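PDB 6QVF: prepilin-like protein from Thermus thermophilus, which is a type IV pilin-like protein of natural competence, thought to serve as a DNA receptor at the tip of a pilus. Local coordinates for residues B[59-64]-B[83-88]; B[98-103]-B[125-130]; B[104-109]-B[116-121]. One frame throughout, in Å; residues are numbered along the deposited sequence.

Contact 1 of 3, residues B[59-64]-B[83-88]; sequences YFVDYY and ANLRPG
Arg86 meets Asp62 through two polar bonds and Tyr59 through its ring. Asp62 uses its two carboxylate oxygens separately. The backbone N of Arg86 donates to OD1 of Asp62 over 2.8 Å in a nearly straight bond (167°), meeting that oxygen on its anti side but well out of the carboxylate plane. NH1 of Arg86 forms a salt bridge with OD2 of Asp62, also at 2.8 Å; OD2 lies in the guanidinium plane but is approached from above the carboxylate plane, the two flat groups being turned 73° apart. Arg78 adds a second salt bridge at OD1, so the buried carboxylate is probably held in its charged form.

These bonds tie the short helix 59-66 to the irregular segment leading into strand 92-97, in the globular part of a type IV pilin fold whose spine is the long helix 2-30.

The second kind of contact is a cation-pi stack. The guanidinium of Arg86 lies flat on one face of the Tyr59 ring, planes 12° apart, with CZ of Arg86 4.0 Å from the ring centroid and displaced toward the rim. The chain runs extended from CG to NE, which carries the group past Asp62 and over the ring. Tyr59 OH bonds to Glu33, and Ser57 takes a further bond from NH1.

Apolar packing is slight: CG1 of Val61 stands 4.4 Å from CD2 of Leu85.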
loop_
_atom_site.group_PDB
_atom_site.type_symbol
_atom_site.label_atom_id
_atom_site.label_comp_id
_atom_site.label_asym_id
_atom_site.label_seq_id
_atom_site.Cartn_x
_atom_site.Cartn_y
_atom_site.Cartn_z
ATOM N N TYR B 59 20.569 -4.238 -4.223
ATOM C CA TYR B 59 19.586 -5.198 -4.700
ATOM C C TYR B 59 18.359 -4.475 -5.277
ATOM O O TYR B 59 17.592 -5.091 -6.013
ATOM C CB TYR B 59 19.188 -6.178 -3.598
ATOM C CG TYR B 59 20.171 -7.296 -3.378
ATOM C CD1 TYR B 59 21.442 -7.039 -2.889
ATOM C CD2 TYR B 59 19.890 -8.585 -3.773
ATOM C CE1 TYR B 59 22.363 -8.060 -2.693
ATOM C CE2 TYR B 59 20.787 -9.624 -3.558
ATOM C CZ TYR B 59 22.049 -9.355 -3.054
ATOM O OH TYR B 59 22.968 -10.359 -2.882
ATOM N N PHE B 60 18.142 -3.227 -4.870
ATOM C CA PHE B 60 17.049 -2.427 -5.429
ATOM C C PHE B 60 17.051 -2.559 -6.959
ATOM O O PHE B 60 16.000 -2.711 -7.606
ATOM C CB PHE B 60 17.164 -0.975 -4.982
ATOM C CG PHE B 60 16.079 -0.102 -5.533
ATOM C CD1 PHE B 60 16.161 0.408 -6.824
ATOM C CD2 PHE B 60 14.949 0.138 -4.776
ATOM C CE1 PHE B 60 15.116 1.162 -7.345
ATOM C CE2 PHE B 60 13.936 0.947 -5.290
ATOM C CZ PHE B 60 14.020 1.436 -6.562
ATOM N N VAL B 61 18.239 -2.444 -7.549
ATOM C CA VAL B 61 18.365 -2.497 -9.017
ATOM C C VAL B 61 17.896 -3.844 -9.554
ATOM O O VAL B 61 17.159 -3.909 -10.548
ATOM C CB VAL B 61 19.814 -2.204 -9.443
ATOM C CG1 VAL B 61 20.011 -2.295 -10.951
ATOM C CG2 VAL B 61 20.279 -0.861 -8.919
ATOM N N ASP B 62 18.342 -4.932 -8.925
ATOM C CA ASP B 62 17.983 -6.260 -9.340
ATOM C C ASP B 62 16.468 -6.451 -9.277
ATOM O O ASP B 62 15.858 -6.922 -10.237
ATOM C CB ASP B 62 18.709 -7.322 -8.525
ATOM C CG ASP B 62 20.206 -7.112 -8.642
ATOM O OD1 ASP B 62 20.758 -7.497 -9.685
ATOM O OD2 ASP B 62 20.781 -6.477 -7.724
ATOM N N TYR B 63 15.861 -6.059 -8.169
ATOM C CA TYR B 63 14.408 -6.273 -8.049
ATOM C C TYR B 63 13.654 -5.360 -9.025
ATOM O O TYR B 63 12.656 -5.802 -9.638
ATOM C CB TYR B 63 13.929 -6.046 -6.616
ATOM C CG TYR B 63 14.244 -7.219 -5.716
ATOM C CD1 TYR B 63 13.514 -8.388 -5.805
ATOM C CD2 TYR B 63 15.244 -7.149 -4.753
ATOM C CE1 TYR B 63 13.815 -9.486 -5.027
ATOM C CE2 TYR B 63 15.536 -8.231 -3.952
ATOM C CZ TYR B 63 14.816 -9.398 -4.077
ATOM O OH TYR B 63 15.116 -10.453 -3.267
ATOM N N TYR B 64 14.058 -4.090 -9.126
ATOM C CA TYR B 64 13.380 -3.119 -9.985
ATOM C C TYR B 64 13.345 -3.610 -11.437
ATOM O O TYR B 64 12.282 -3.580 -12.057
ATOM C CB TYR B 64 14.028 -1.736 -9.904
ATOM C CG TYR B 64 13.331 -0.719 -10.772
ATOM C CD1 TYR B 64 12.146 -0.125 -10.387
ATOM C CD2 TYR B 64 13.804 -0.418 -12.043
ATOM C CE1 TYR B 64 11.456 0.751 -11.210
ATOM C CE2 TYR B 64 13.114 0.455 -12.869
ATOM C CZ TYR B 64 11.939 1.040 -12.464
ATOM O OH TYR B 64 11.226 1.845 -13.320
ATOM N N ALA B 83 21.951 -9.493 -18.359
ATOM C CA ALA B 83 22.929 -10.476 -17.882
ATOM C C ALA B 83 23.608 -9.999 -16.588
ATOM O O ALA B 83 24.194 -10.773 -15.872
ATOM C CB ALA B 83 23.951 -10.769 -18.949
ATOM N N ASN B 84 23.515 -8.706 -16.297
ATOM C CA ASN B 84 24.154 -8.111 -15.120
ATOM C C ASN B 84 23.114 -7.808 -14.040
ATOM O O ASN B 84 23.349 -7.003 -13.151
ATOM C CB ASN B 84 24.919 -6.844 -15.498
ATOM C CG ASN B 84 26.059 -7.136 -16.455
ATOM O OD1 ASN B 84 26.617 -8.236 -16.418
ATOM N ND2 ASN B 84 26.370 -6.184 -17.330
ATOM N N LEU B 85 21.965 -8.479 -14.115
ATOM C CA LEU B 85 20.984 -8.557 -13.016
ATOM C C LEU B 85 21.108 -9.926 -12.326
ATOM O O LEU B 85 21.294 -10.988 -12.963
ATOM C CB LEU B 85 19.578 -8.332 -13.567
ATOM C CG LEU B 85 19.321 -7.062 -14.352
ATOM C CD1 LEU B 85 17.962 -7.170 -15.000
ATOM C CD2 LEU B 85 19.408 -5.830 -13.467
ATOM N N ARG B 86 21.023 -9.911 -10.997
ATOM C CA ARG B 86 21.260 -11.097 -10.224
ATOM C C ARG B 86 20.242 -12.179 -10.574
ATOM O O ARG B 86 19.046 -11.930 -10.639
ATOM C CB ARG B 86 21.157 -10.781 -8.734
ATOM C CG ARG B 86 22.404 -10.141 -8.165
ATOM C CD ARG B 86 22.231 -9.816 -6.705
ATOM N NE ARG B 86 23.521 -9.361 -6.162
ATOM C CZ ARG B 86 23.922 -8.099 -6.038
ATOM N NH1 ARG B 86 23.156 -7.087 -6.436
ATOM N NH2 ARG B 86 25.114 -7.858 -5.515
ATOM N N PRO B 87 20.703 -13.433 -10.804
ATOM C CA PRO B 87 19.810 -14.539 -11.131
ATOM C C PRO B 87 19.208 -15.078 -9.832
ATOM O O PRO B 87 19.721 -14.834 -8.770
ATOM C CB PRO B 87 20.777 -15.529 -11.805
ATOM C CG PRO B 87 22.049 -15.350 -11.003
ATOM C CD PRO B 87 22.122 -13.849 -10.785
ATOM N N GLY B 88 18.085 -15.785 -9.906
ATOM C CA GLY B 88 17.643 -16.494 -8.718
ATOM C C GLY B 88 17.022 -15.608 -7.639
ATOM O O GLY B 88 16.948 -16.007 -6.496
#

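Contact 2 of 3, residues B[98-103]-B[125-130]; sequences FGIPVA and THPRGP
Ile100 and His126 meet because of how each leaves its backbone: in Ile100, CG1 sits beside the backbone N (chi1 -58°) and the chain then runs on extended to CD1, while the imidazole of His126 is swung opposite its own N (chi1 -159°), which brings the ring back although its CB starts off away from the other segment. CD1 of Ile100 consequently reaches 3.7 Å from CD2 of His126, approaching the ring obliquely. The turn itself holds the ring's rotation: ND1 of His126 accepts the backbone N-H of Arg128 at 3.0 Å, nearly in the ring plane. With the imidazole cut back to an alanine, the Arg128 N-H is likely to lose its ring acceptor and a gap to open beside CD1 of Ile100.

A type I beta turn from His126 to Gly129 shapes the second segment, closed by Gly129 N to His126 O at 2.9 Å. Its Pro127 brings CG to 3.3 Å from the carbonyl O of Gly99. One backbone bond joins the segments, Thr125 N to Pro101 O, 3.0 Å and almost straight (168°), and CD of Pro101 lies 3.1 Å from the carbonyl O of Thr125.

The contact lies at one end of the four-stranded antiparallel sheet, where strand 100-108 begins beside the hairpin turn linking strands 117-125 and 131-139, and the His126 ring meets Phe10 of the long helix 2-30.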
loop_
_atom_site.group_PDB
_atom_site.type_symbol
_atom_site.label_atom_id
_atom_site.label_comp_id
_atom_site.label_asym_id
_atom_site.label_seq_id
_atom_site.Cartn_x
_atom_site.Cartn_y
_atom_site.Cartn_z
ATOM N N PHE B 98 2.393 -19.205 10.928
ATOM C CA PHE B 98 1.470 -19.775 11.947
ATOM C C PHE B 98 0.127 -20.147 11.305
ATOM O O PHE B 98 -0.947 -19.789 11.820
ATOM C CB PHE B 98 1.275 -18.785 13.098
ATOM C CG PHE B 98 2.550 -18.444 13.828
ATOM C CD1 PHE B 98 3.326 -19.453 14.387
ATOM C CD2 PHE B 98 3.009 -17.134 13.915
ATOM C CE1 PHE B 98 4.497 -19.151 15.062
ATOM C CE2 PHE B 98 4.192 -16.841 14.583
ATOM C CZ PHE B 98 4.937 -17.851 15.148
ATOM N N GLY B 99 0.206 -20.864 10.183
ATOM C CA GLY B 99 -0.930 -21.416 9.499
ATOM C C GLY B 99 -1.675 -20.405 8.660
ATOM O O GLY B 99 -2.709 -20.747 8.124
ATOM N N ILE B 100 -1.123 -19.186 8.519
ATOM C CA ILE B 100 -1.767 -18.138 7.748
ATOM C C ILE B 100 -0.969 -17.922 6.469
ATOM O O ILE B 100 0.167 -17.470 6.514
ATOM C CB ILE B 100 -1.894 -16.833 8.542
ATOM C CG1 ILE B 100 -2.682 -17.018 9.838
ATOM C CG2 ILE B 100 -2.512 -15.745 7.657
ATOM C CD1 ILE B 100 -2.438 -15.918 10.843
ATOM N N PRO B 101 -1.539 -18.259 5.299
ATOM C CA PRO B 101 -0.873 -17.991 4.030
ATOM C C PRO B 101 -0.821 -16.479 3.775
ATOM O O PRO B 101 -1.836 -15.811 3.853
ATOM C CB PRO B 101 -1.742 -18.664 2.961
ATOM C CG PRO B 101 -2.953 -19.230 3.679
ATOM C CD PRO B 101 -2.890 -18.800 5.128
ATOM N N VAL B 102 0.360 -15.995 3.366
ATOM C CA VAL B 102 0.559 -14.646 2.993
ATOM C C VAL B 102 1.108 -14.612 1.568
ATOM O O VAL B 102 2.270 -14.981 1.340
ATOM C CB VAL B 102 1.538 -13.946 3.953
ATOM C CG1 VAL B 102 1.614 -12.472 3.624
ATOM C CG2 VAL B 102 1.131 -14.155 5.427
ATOM N N ALA B 103 0.294 -14.129 0.618
ATOM C CA ALA B 103 0.760 -13.860 -0.751
ATOM C C ALA B 103 1.617 -12.607 -0.700
ATOM O O ALA B 103 1.300 -11.653 0.024
ATOM C CB ALA B 103 -0.391 -13.664 -1.671
ATOM N N THR B 125 -4.374 -14.203 4.264
ATOM C CA THR B 125 -5.754 -14.705 4.267
ATOM C C THR B 125 -5.854 -15.750 5.374
ATOM O O THR B 125 -5.317 -16.867 5.235
ATOM C CB THR B 125 -6.130 -15.348 2.929
ATOM O OG1 THR B 125 -6.085 -14.394 1.866
ATOM C CG2 THR B 125 -7.504 -15.973 2.985
ATOM N N HIS B 126 -6.468 -15.362 6.490
ATOM C CA HIS B 126 -6.650 -16.273 7.623
ATOM C C HIS B 126 -7.574 -17.394 7.194
ATOM O O HIS B 126 -8.569 -17.151 6.514
ATOM C CB HIS B 126 -7.243 -15.560 8.833
ATOM C CG HIS B 126 -6.996 -16.282 10.106
ATOM N ND1 HIS B 126 -7.720 -17.414 10.486
ATOM C CD2 HIS B 126 -6.099 -16.035 11.086
ATOM C CE1 HIS B 126 -7.257 -17.815 11.647
ATOM N NE2 HIS B 126 -6.283 -16.980 12.058
ATOM N N PRO B 127 -7.245 -18.652 7.556
ATOM C CA PRO B 127 -8.111 -19.781 7.225
ATOM C C PRO B 127 -9.537 -19.627 7.773
ATOM O O PRO B 127 -10.467 -20.200 7.216
ATOM C CB PRO B 127 -7.423 -20.990 7.871
ATOM C CG PRO B 127 -5.998 -20.555 8.111
ATOM C CD PRO B 127 -5.988 -19.047 8.208
ATOM N N ARG B 128 -9.712 -18.849 8.845
ATOM C CA ARG B 128 -11.037 -18.658 9.405
ATOM C C ARG B 128 -11.732 -17.409 8.839
ATOM O O ARG B 128 -12.793 -17.048 9.331
ATOM C CB ARG B 128 -10.901 -18.583 10.924
ATOM C CG ARG B 128 -10.382 -19.869 11.559
ATOM C CD ARG B 128 -11.347 -21.021 11.358
ATOM N NE ARG B 128 -12.528 -20.788 12.161
ATOM C CZ ARG B 128 -12.548 -20.926 13.472
ATOM N NH1 ARG B 128 -11.449 -21.268 14.130
ATOM N NH2 ARG B 128 -13.674 -20.734 14.120
ATOM N N GLY B 129 -11.108 -16.718 7.866
ATOM C CA GLY B 129 -11.820 -15.674 7.112
ATOM C C GLY B 129 -11.036 -14.374 6.925
ATOM O O GLY B 129 -10.893 -13.901 5.790
ATOM N N PRO B 130 -10.643 -13.682 8.016
ATOM C CA PRO B 130 -10.066 -12.335 7.887
ATOM C C PRO B 130 -8.866 -12.237 6.950
ATOM O O PRO B 130 -7.930 -13.060 7.000
ATOM C CB PRO B 130 -9.712 -11.928 9.316
ATOM C CG PRO B 130 -10.680 -12.753 10.167
ATOM C CD PRO B 130 -10.842 -14.066 9.424
#

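Contact 3 of 3, residues B[104-109]-B[116-121]; sequences WDIRGE and GVVTVV
Two central strands of the antiparallel pilin sheet, 100-108 and 117-125, pair here, the short segments running at 166° to each other. Asp105 faces Val121 and Arg107 faces Thr119 as hydrogen-bonded pairs, each with two backbone bonds, such as Thr119 N to Arg107 O at 2.9 Å. One more, from Glu109 N to Val117 O at 2.9 Å, extends the pairing past the last strand residue.

On the face of Ile106, Val118 and Val120, CG2 of Ile106 crosses toward CG1 of Val118 at 3.8 Å; this side packs against helices 2-30 and 59-66. On the other face, Arg107 grips Asp105 of its own strand side-on: NE reaches OD1 at 2.8 Å and NH2 reaches OD2 at 3.0 Å, both on the syn side of the carboxylate. OG1 of Thr119, set between backbone N and carbonyl carbon (chi1 63°), is joined by one water to the Asp105 carbonyl O and by another to OE2 of Glu109, where the water donates over 2.6 Å. CG2 of Thr119 lies 3.4 Å from that same carboxylate oxygen.

This strand pair is thus two-sided: one face is apolar and helix-covered, whereas on the other Arg107 probably offsets much of the charge of Asp105, and a donating water solvates the Glu109 carboxylate.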
loop_
_atom_site.group_PDB
_atom_site.type_symbol
_atom_site.label_atom_id
_atom_site.label_comp_id
_atom_site.label_asym_id
_atom_site.label_seq_id
_atom_site.Cartn_x
_atom_site.Cartn_y
_atom_site.Cartn_z
ATOM N N TRP B 104 2.715 -12.601 -1.453
ATOM C CA TRP B 104 3.613 -11.453 -1.448
ATOM C C TRP B 104 4.160 -11.239 -2.851
ATOM O O TRP B 104 4.281 -12.176 -3.634
ATOM C CB TRP B 104 4.762 -11.614 -0.435
ATOM C CG TRP B 104 5.677 -12.761 -0.748
ATOM C CD1 TRP B 104 5.603 -14.019 -0.246
ATOM C CD2 TRP B 104 6.855 -12.727 -1.576
ATOM N NE1 TRP B 104 6.613 -14.794 -0.741
ATOM C CE2 TRP B 104 7.411 -14.033 -1.555
ATOM C CE3 TRP B 104 7.505 -11.742 -2.324
ATOM C CZ2 TRP B 104 8.571 -14.360 -2.262
ATOM C CZ3 TRP B 104 8.633 -12.082 -3.052
ATOM C CH2 TRP B 104 9.148 -13.377 -3.014
ATOM N N ASP B 105 4.408 -9.967 -3.163
ATOM C CA ASP B 105 4.879 -9.604 -4.496
ATOM C C ASP B 105 5.753 -8.356 -4.396
ATOM O O ASP B 105 5.361 -7.359 -3.768
ATOM C CB ASP B 105 3.674 -9.291 -5.395
ATOM C CG ASP B 105 4.041 -8.895 -6.806
ATOM O OD1 ASP B 105 4.417 -7.751 -7.013
ATOM O OD2 ASP B 105 3.916 -9.771 -7.702
ATOM N N ILE B 106 6.912 -8.422 -5.047
ATOM C CA ILE B 106 7.820 -7.305 -5.265
ATOM C C ILE B 106 7.805 -6.971 -6.746
ATOM O O ILE B 106 7.966 -7.886 -7.581
ATOM C CB ILE B 106 9.251 -7.693 -4.870
ATOM C CG1 ILE B 106 9.377 -8.153 -3.420
ATOM C CG2 ILE B 106 10.205 -6.571 -5.177
ATOM C CD1 ILE B 106 10.736 -8.751 -3.058
ATOM N N ARG B 107 7.624 -5.699 -7.081
ATOM C CA ARG B 107 7.780 -5.307 -8.498
ATOM C C ARG B 107 8.224 -3.864 -8.677
ATOM O O ARG B 107 7.910 -2.976 -7.871
ATOM C CB ARG B 107 6.487 -5.565 -9.277
ATOM C CG ARG B 107 5.265 -4.837 -8.761
ATOM C CD ARG B 107 4.060 -5.182 -9.619
ATOM N NE ARG B 107 3.758 -6.593 -9.517
ATOM C CZ ARG B 107 3.162 -7.325 -10.472
ATOM N NH1 ARG B 107 2.716 -6.759 -11.591
ATOM N NH2 ARG B 107 2.997 -8.626 -10.282
ATOM N N GLY B 108 9.025 -3.640 -9.734
ATOM C CA GLY B 108 9.277 -2.331 -10.164
ATOM C C GLY B 108 8.050 -1.716 -10.815
ATOM O O GLY B 108 7.266 -2.398 -11.452
ATOM N N GLU B 109 7.880 -0.427 -10.621
ATOM C CA GLU B 109 6.862 0.298 -11.342
ATOM C C GLU B 109 7.385 0.821 -12.681
ATOM O O GLU B 109 8.604 0.810 -12.974
ATOM C CB GLU B 109 6.372 1.409 -10.458
ATOM C CG GLU B 109 5.634 0.851 -9.276
ATOM C CD GLU B 109 4.526 1.764 -8.819
ATOM O OE1 GLU B 109 4.752 2.978 -8.907
ATOM O OE2 GLU B 109 3.451 1.248 -8.408
ATOM N N GLY B 116 12.353 4.372 -10.749
ATOM C CA GLY B 116 13.035 4.223 -9.467
ATOM C C GLY B 116 12.116 3.954 -8.276
ATOM O O GLY B 116 12.448 4.319 -7.120
ATOM N N VAL B 117 10.985 3.297 -8.543
ATOM C CA VAL B 117 10.048 2.908 -7.515
ATOM C C VAL B 117 9.839 1.392 -7.554
ATOM O O VAL B 117 9.549 0.782 -8.616
ATOM C CB VAL B 117 8.705 3.649 -7.671
ATOM C CG1 VAL B 117 7.711 3.207 -6.595
ATOM C CG2 VAL B 117 8.893 5.144 -7.700
ATOM N N VAL B 118 9.895 0.777 -6.348
ATOM C CA VAL B 118 9.528 -0.597 -6.172
ATOM C C VAL B 118 8.399 -0.673 -5.149
ATOM O O VAL B 118 8.475 -0.009 -4.134
ATOM C CB VAL B 118 10.722 -1.457 -5.724
ATOM C CG1 VAL B 118 10.281 -2.812 -5.218
ATOM C CG2 VAL B 118 11.759 -1.582 -6.838
ATOM N N THR B 119 7.356 -1.450 -5.446
ATOM C CA THR B 119 6.304 -1.751 -4.481
ATOM C C THR B 119 6.436 -3.185 -3.964
ATOM O O THR B 119 6.828 -4.149 -4.689
ATOM C CB THR B 119 4.913 -1.477 -5.047
ATOM O OG1 THR B 119 4.745 -2.357 -6.150
ATOM C CG2 THR B 119 4.729 -0.045 -5.497
ATOM N N VAL B 120 6.065 -3.328 -2.682
ATOM C CA VAL B 120 5.982 -4.598 -2.020
ATOM C C VAL B 120 4.558 -4.688 -1.448
ATOM O O VAL B 120 4.117 -3.799 -0.706
ATOM C CB VAL B 120 7.038 -4.773 -0.912
ATOM C CG1 VAL B 120 7.001 -6.183 -0.320
ATOM C CG2 VAL B 120 8.430 -4.381 -1.399
ATOM N N VAL B 121 3.818 -5.703 -1.875
ATOM C CA VAL B 121 2.424 -5.874 -1.494
ATOM C C VAL B 121 2.214 -7.271 -0.964
ATOM O O VAL B 121 2.620 -8.226 -1.613
ATOM C CB VAL B 121 1.496 -5.534 -2.665
ATOM C CG1 VAL B 121 0.039 -5.662 -2.282
ATOM C CG2 VAL B 121 1.797 -4.139 -3.147
HETATM O O HOH W 1 4.114 -5.094 -5.449
HETATM O O HOH W 2 3.132 -1.342 -8.232
#

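Contacts 2 and 3 share strand 100-108 and adjoin in the sequence, yet their centres lie 22 Å apart, so they mark one end of the four-stranded sheet and a part nearer the middle of the molecule. Along the chain, contact 3 falls within the span that contact 2 brackets. Contact 1 comes earlier in sequence, its centre 13 Å from that of contact 3, and touches it directly: Tyr64 CD1 packs 3.6 Å from Gly108 CA, and Tyr64 OH lies 2.8 Å from Glu109 O, a weak hydrogen bond. Helix 59-66 therefore faces two ways, toward the 83-88 loop and toward the sheet. Contacts 1 and 2 stay apart, with nearest atoms about 13 Å distant.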